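Local coordinates for protein DNA double-strand break repair nuclease NurA (Sulfolobus solfataricus, PDB 2YGK) that degrades DNA ends as a manganese-dependent nuclease, probably working with the HerA helicase to resect the 5' strand during double-strand break repair, at residues Arg252-Tyr260 and Arg271-Asp279. Numbering follows the deposited sequence.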
ATOM      1  N   ARG A 252     -22.828   6.740 -17.603  1.00108.35           N
ATOM      2  CA  ARG A 252     -22.334   5.630 -18.415  1.00110.32           C
ATOM      3  C   ARG A 252     -22.031   6.046 -19.864  1.00109.96           C
ATOM      4  O   ARG A 252     -21.041   5.581 -20.427  1.00109.48           O
ATOM      5  CB  ARG A 252     -23.284   4.425 -18.362  1.00114.53           C
ATOM      6  CG  ARG A 252     -23.297   3.672 -17.024  1.00118.82           C
ATOM      7  CD  ARG A 252     -24.363   2.544 -17.003  1.00128.92           C
ATOM      8  NE  ARG A 252     -24.280   1.714 -15.789  1.00134.05           N
ATOM      9  CZ  ARG A 252     -24.081   0.393 -15.747  1.00140.64           C
ATOM     10  NH1 ARG A 252     -23.955  -0.326 -16.862  1.00144.54           N
ATOM     11  NH2 ARG A 252     -24.019  -0.222 -14.566  1.00142.15           N
ATOM     12  N   LYS A 253     -22.841   6.924 -20.467  1.00110.18           N
ATOM     13  CA  LYS A 253     -22.464   7.534 -21.775  1.00109.74           C
ATOM     14  C   LYS A 253     -21.817   8.898 -21.581  1.00104.93           C
ATOM     15  O   LYS A 253     -22.103   9.834 -22.351  1.00105.69           O
ATOM     16  CB  LYS A 253     -23.627   7.663 -22.799  1.00113.87           C
ATOM     17  CG  LYS A 253     -24.960   7.984 -22.199  1.00118.44           C
ATOM     18  CD  LYS A 253     -26.147   8.129 -23.179  1.00126.13           C
ATOM     19  CE  LYS A 253     -27.527   7.712 -22.584  1.00130.89           C
ATOM     20  NZ  LYS A 253     -28.474   7.290 -23.612  1.00136.36           N
HETATM   21  N   MSE A 254     -20.953   9.034 -20.572  1.00 99.25           N
HETATM   22  CA  MSE A 254     -20.130  10.218 -20.522  1.00 94.67           C
HETATM   23  C   MSE A 254     -18.909   9.905 -21.341  1.00 91.12           C
HETATM   24  O   MSE A 254     -18.248   8.891 -21.130  1.00 90.79           O
HETATM   25  CB  MSE A 254     -19.781  10.683 -19.101  1.00 92.65           C
HETATM   26  CG  MSE A 254     -20.864  11.591 -18.474  1.00 94.93           C
HETATM   27 SE   MSE A 254     -21.864  12.812 -19.726  1.00101.08          SE
HETATM   28  CE  MSE A 254     -23.242  13.418 -18.497  1.00102.51           C
ATOM     29  N   GLU A 255     -18.684  10.752 -22.336  1.00 87.72           N
ATOM     30  CA  GLU A 255     -17.453  10.768 -23.082  1.00 83.87           C
ATOM     31  C   GLU A 255     -16.688  11.988 -22.599  1.00 77.99           C
ATOM     32  O   GLU A 255     -17.245  13.089 -22.498  1.00 77.75           O
ATOM     33  CB  GLU A 255     -17.716  10.852 -24.593  1.00 86.15           C
ATOM     34  CG  GLU A 255     -18.049   9.501 -25.234  1.00 89.64           C
ATOM     35  CD  GLU A 255     -17.873   9.500 -26.758  1.00 92.71           C
ATOM     36  OE1 GLU A 255     -18.423  10.397 -27.458  1.00 93.64           O
ATOM     37  OE2 GLU A 255     -17.179   8.584 -27.250  1.00 93.78           O
ATOM     38  N   TYR A 256     -15.412  11.789 -22.293  1.00 72.17           N
ATOM     39  CA  TYR A 256     -14.577  12.884 -21.864  1.00 66.85           C
ATOM     40  C   TYR A 256     -13.337  13.004 -22.714  1.00 63.79           C
ATOM     41  O   TYR A 256     -13.029  12.128 -23.517  1.00 64.57           O
ATOM     42  CB  TYR A 256     -14.241  12.771 -20.378  1.00 64.85           C
ATOM     43  CG  TYR A 256     -13.389  11.609 -19.965  1.00 63.22           C
ATOM     44  CD1 TYR A 256     -13.918  10.334 -19.861  1.00 65.66           C
ATOM     45  CD2 TYR A 256     -12.068  11.799 -19.610  1.00 61.36           C
ATOM     46  CE1 TYR A 256     -13.126   9.250 -19.448  1.00 66.13           C
ATOM     47  CE2 TYR A 256     -11.270  10.755 -19.202  1.00 62.33           C
ATOM     48  CZ  TYR A 256     -11.795   9.476 -19.120  1.00 64.95           C
ATOM     49  OH  TYR A 256     -10.987   8.446 -18.697  1.00 65.23           O
ATOM     50  N   THR A 257     -12.648  14.126 -22.547  1.00 59.26           N
ATOM     51  CA  THR A 257     -11.435  14.395 -23.282  1.00 56.37           C
ATOM     52  C   THR A 257     -10.245  14.420 -22.329  1.00 52.38           C
ATOM     53  O   THR A 257     -10.326  14.999 -21.246  1.00 49.91           O
ATOM     54  CB  THR A 257     -11.517  15.730 -24.008  1.00 56.15           C
ATOM     55  OG1 THR A 257     -12.649  15.728 -24.874  1.00 58.34           O
ATOM     56  CG2 THR A 257     -10.287  15.951 -24.845  1.00 56.30           C
ATOM     57  N   THR A 258      -9.150  13.787 -22.753  1.00 49.81           N
ATOM     58  CA  THR A 258      -7.898  13.900 -22.065  1.00 46.61           C
ATOM     59  C   THR A 258      -6.912  14.635 -22.967  1.00 45.50           C
ATOM     60  O   THR A 258      -6.905  14.455 -24.179  1.00 46.54           O
ATOM     61  CB  THR A 258      -7.368  12.509 -21.654  1.00 46.97           C
ATOM     62  OG1 THR A 258      -8.344  11.845 -20.822  1.00 46.41           O
ATOM     63  CG2 THR A 258      -6.083  12.634 -20.861  1.00 45.00           C
ATOM     64  N   PHE A 259      -6.115  15.512 -22.377  1.00 42.88           N
ATOM     65  CA  PHE A 259      -4.870  15.943 -23.006  1.00 41.61           C
ATOM     66  C   PHE A 259      -3.804  16.051 -21.937  1.00 40.08           C
ATOM     67  O   PHE A 259      -4.120  16.104 -20.752  1.00 39.99           O
ATOM     68  CB  PHE A 259      -5.031  17.272 -23.741  1.00 41.55           C
ATOM     69  CG  PHE A 259      -5.430  18.421 -22.868  1.00 39.16           C
ATOM     70  CD1 PHE A 259      -6.755  18.671 -22.590  1.00 41.15           C
ATOM     71  CD2 PHE A 259      -4.492  19.277 -22.359  1.00 38.52           C
ATOM     72  CE1 PHE A 259      -7.140  19.758 -21.756  1.00 40.04           C
ATOM     73  CE2 PHE A 259      -4.872  20.370 -21.540  1.00 38.15           C
ATOM     74  CZ  PHE A 259      -6.189  20.590 -21.238  1.00 37.33           C
ATOM     75  N   TYR A 260      -2.549  16.089 -22.377  1.00 38.93           N
ATOM     76  CA  TYR A 260      -1.398  16.332 -21.534  1.00 36.63           C
ATOM     77  C   TYR A 260      -0.879  17.698 -21.825  1.00 36.50           C
ATOM     78  O   TYR A 260      -0.819  18.118 -22.967  1.00 38.54           O
ATOM     79  CB  TYR A 260      -0.342  15.338 -21.852  1.00 36.19           C
ATOM     80  CG  TYR A 260      -0.742  13.962 -21.455  1.00 38.63           C
ATOM     81  CD1 TYR A 260      -0.573  13.511 -20.118  1.00 38.27           C
ATOM     82  CD2 TYR A 260      -1.285  13.087 -22.377  1.00 40.48           C
ATOM     83  CE1 TYR A 260      -0.919  12.231 -19.744  1.00 39.31           C
ATOM     84  CE2 TYR A 260      -1.625  11.769 -22.005  1.00 41.87           C
ATOM     85  CZ  TYR A 260      -1.453  11.361 -20.681  1.00 42.63           C
ATOM     86  OH  TYR A 260      -1.788  10.069 -20.310  1.00 46.52           O
ATOM     87  N   ARG A 271      -1.656  15.599 -16.694  1.00 34.97           N
ATOM     88  CA  ARG A 271      -2.818  15.105 -17.427  1.00 35.13           C
ATOM     89  C   ARG A 271      -4.043  15.915 -17.035  1.00 35.03           C
ATOM     90  O   ARG A 271      -4.285  16.156 -15.849  1.00 34.06           O
ATOM     91  CB  ARG A 271      -3.084  13.657 -17.058  1.00 35.91           C
ATOM     92  CG  ARG A 271      -4.183  12.996 -17.896  1.00 37.27           C
ATOM     93  CD  ARG A 271      -4.577  11.625 -17.338  1.00 38.82           C
ATOM     94  NE  ARG A 271      -5.743  11.087 -18.051  1.00 40.13           N
ATOM     95  CZ  ARG A 271      -5.820   9.883 -18.622  1.00 42.55           C
ATOM     96  NH1 ARG A 271      -4.800   9.002 -18.583  1.00 43.50           N
ATOM     97  NH2 ARG A 271      -6.935   9.551 -19.262  1.00 43.96           N
ATOM     98  N   VAL A 272      -4.840  16.323 -18.017  1.00 35.64           N
ATOM     99  CA  VAL A 272      -6.103  16.994 -17.719  1.00 35.28           C
ATOM    100  C   VAL A 272      -7.232  16.207 -18.345  1.00 36.90           C
ATOM    101  O   VAL A 272      -7.180  15.928 -19.536  1.00 38.34           O
ATOM    102  CB  VAL A 272      -6.147  18.402 -18.293  1.00 35.08           C
ATOM    103  CG1 VAL A 272      -7.452  19.015 -17.959  1.00 35.11           C
ATOM    104  CG2 VAL A 272      -4.996  19.277 -17.774  1.00 33.40           C
ATOM    105  N   ASP A 273      -8.245  15.858 -17.558  1.00 37.70           N
ATOM    106  CA  ASP A 273      -9.490  15.300 -18.078  1.00 39.28           C
ATOM    107  C   ASP A 273     -10.576  16.331 -17.910  1.00 41.25           C
ATOM    108  O   ASP A 273     -10.725  16.907 -16.854  1.00 41.11           O
ATOM    109  CB  ASP A 273      -9.920  14.065 -17.314  1.00 39.31           C
ATOM    110  CG  ASP A 273      -8.886  12.956 -17.340  1.00 38.21           C
ATOM    111  OD1 ASP A 273      -8.161  12.944 -18.341  1.00 34.26           O
ATOM    112  OD2 ASP A 273      -8.803  12.137 -16.342  1.00 34.38           O
ATOM    113  N   ILE A 274     -11.361  16.541 -18.947  1.00 44.49           N
ATOM    114  CA  ILE A 274     -12.453  17.488 -18.906  1.00 46.64           C
ATOM    115  C   ILE A 274     -13.650  16.823 -19.580  1.00 49.92           C
ATOM    116  O   ILE A 274     -13.532  16.367 -20.685  1.00 51.36           O
ATOM    117  CB  ILE A 274     -12.021  18.853 -19.570  1.00 46.30           C
ATOM    118  CG1 ILE A 274     -13.200  19.782 -19.800  1.00 47.32           C
ATOM    119  CG2 ILE A 274     -11.356  18.651 -20.878  1.00 47.21           C
ATOM    120  CD1 ILE A 274     -12.737  21.142 -20.309  1.00 49.02           C
ATOM    121  N   VAL A 275     -14.780  16.719 -18.895  1.00 53.09           N
ATOM    122  CA  VAL A 275     -15.978  16.106 -19.484  1.00 57.33           C
ATOM    123  C   VAL A 275     -16.657  17.035 -20.502  1.00 61.15           C
ATOM    124  O   VAL A 275     -17.143  18.129 -20.167  1.00 61.49           O
ATOM    125  CB  VAL A 275     -17.044  15.761 -18.434  1.00 57.93           C
ATOM    126  CG1 VAL A 275     -18.341  15.405 -19.123  1.00 59.89           C
ATOM    127  CG2 VAL A 275     -16.566  14.641 -17.512  1.00 56.75           C
ATOM    128  N   GLY A 276     -16.727  16.553 -21.732  1.00 64.96           N
ATOM    129  CA  GLY A 276     -17.260  17.321 -22.839  1.00 68.47           C
ATOM    130  C   GLY A 276     -16.337  17.203 -24.030  1.00 70.02           C
ATOM    131  O   GLY A 276     -15.295  16.531 -23.957  1.00 68.63           O
ATOM    132  N   ARG A 277     -16.736  17.830 -25.136  1.00 73.60           N
ATOM    133  CA  ARG A 277     -15.823  18.020 -26.266  1.00 75.34           C
ATOM    134  C   ARG A 277     -15.107  19.347 -26.113  1.00 72.63           C
ATOM    135  O   ARG A 277     -15.663  20.343 -25.641  1.00 72.42           O
ATOM    136  CB  ARG A 277     -16.519  17.927 -27.632  1.00 79.47           C
ATOM    137  CG  ARG A 277     -16.130  16.674 -28.441  1.00 86.51           C
ATOM    138  CD  ARG A 277     -17.082  16.446 -29.617  1.00 97.69           C
ATOM    139  NE  ARG A 277     -17.415  15.028 -29.780  1.00105.94           N
ATOM    140  CZ  ARG A 277     -18.578  14.560 -30.242  1.00115.20           C
ATOM    141  NH1 ARG A 277     -19.565  15.383 -30.596  1.00119.16           N
ATOM    142  NH2 ARG A 277     -18.760  13.250 -30.350  1.00118.90           N
ATOM    143  N   VAL A 278     -13.859  19.325 -26.543  1.00 70.41           N
ATOM    144  CA  VAL A 278     -12.934  20.395 -26.298  1.00 68.04           C
ATOM    145  C   VAL A 278     -12.066  20.482 -27.529  1.00 67.22           C
ATOM    146  O   VAL A 278     -11.819  19.479 -28.164  1.00 67.72           O
ATOM    147  CB  VAL A 278     -12.125  20.054 -25.044  1.00 65.92           C
ATOM    148  CG1 VAL A 278     -10.728  20.585 -25.123  1.00 64.62           C
ATOM    149  CG2 VAL A 278     -12.860  20.554 -23.812  1.00 65.69           C
ATOM    150  N   ASP A 279     -11.623  21.673 -27.889  1.00 66.13           N
ATOM    151  CA  ASP A 279     -10.809  21.832 -29.108  1.00 66.17           C
ATOM    152  C   ASP A 279      -9.470  22.535 -28.810  1.00 63.78           C
ATOM    153  O   ASP A 279      -9.155  22.813 -27.651  1.00 62.66           O
ATOM    154  CB  ASP A 279     -11.615  22.560 -30.168  1.00 67.75           C
ATOM    155  CG  ASP A 279     -11.947  23.967 -29.770  1.00 68.07           C
ATOM    156  OD1 ASP A 279     -11.261  24.528 -28.889  1.00 64.57           O
ATOM    157  OD2 ASP A 279     -12.901  24.522 -30.348  1.00 72.00           O
TER
HETATM  158  O   HOH W   1      -9.380   9.647 -16.334  1.00 39.85           O
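Thr258 and Asp273 face each other as a non-hydrogen-bonded antiparallel pair, and their side chains make the polar centre of this contact. Thr258 OG1 donates to Asp273 OD1 at 2.7 Å, arriving from above the carboxylate plane. In a salt bridge, Arg271 NE donates to the syn lone pair of Asp273 OD1 at 3.1 Å, nearly straight (177°), with OD1 almost exactly in the guanidinium plane. Two donors thus grip one buried oxygen and limit rotation of the carboxylate. Arg271 reaches it because its chain runs extended from CG to NE, with CG anti to the backbone N (chi1 -173°). Thr258 CG2 lies over a face of this guanidinium, whose NH1 is hydrogen-bonded to Ser204 OG. A water donates to Asp273 OD2 (O to OD2 2.6 Å) and also bonds Tyr256 OH, while Leu136 N supplies OD2 with a further bond.

On the other sheet face, Val272 CB sits 3.9 Å from the Phe259 ring centroid, a CH-pi contact over the face. Paired backbone bonds link Thr257 with Ile274 and Phe259 with Val272. Toward solvent the fit slackens: Glu255 OE1 and Arg277 NH2 stay 4.1 Å apart, related at most by a long-range attraction of opposite charges, with no N-H aimed at the oxygen. Between these zones, Thr257 OG1 donates to Gly276 O at 2.9 Å, in the carbonyl plane. The strand axes approach to 4.7 Å and run nearly antiparallel (156°); with their short connection the strands form a beta hairpin inside the mixed sheet of the RNase H-like NurA domain, flanked by strands 228-236 and 197-201.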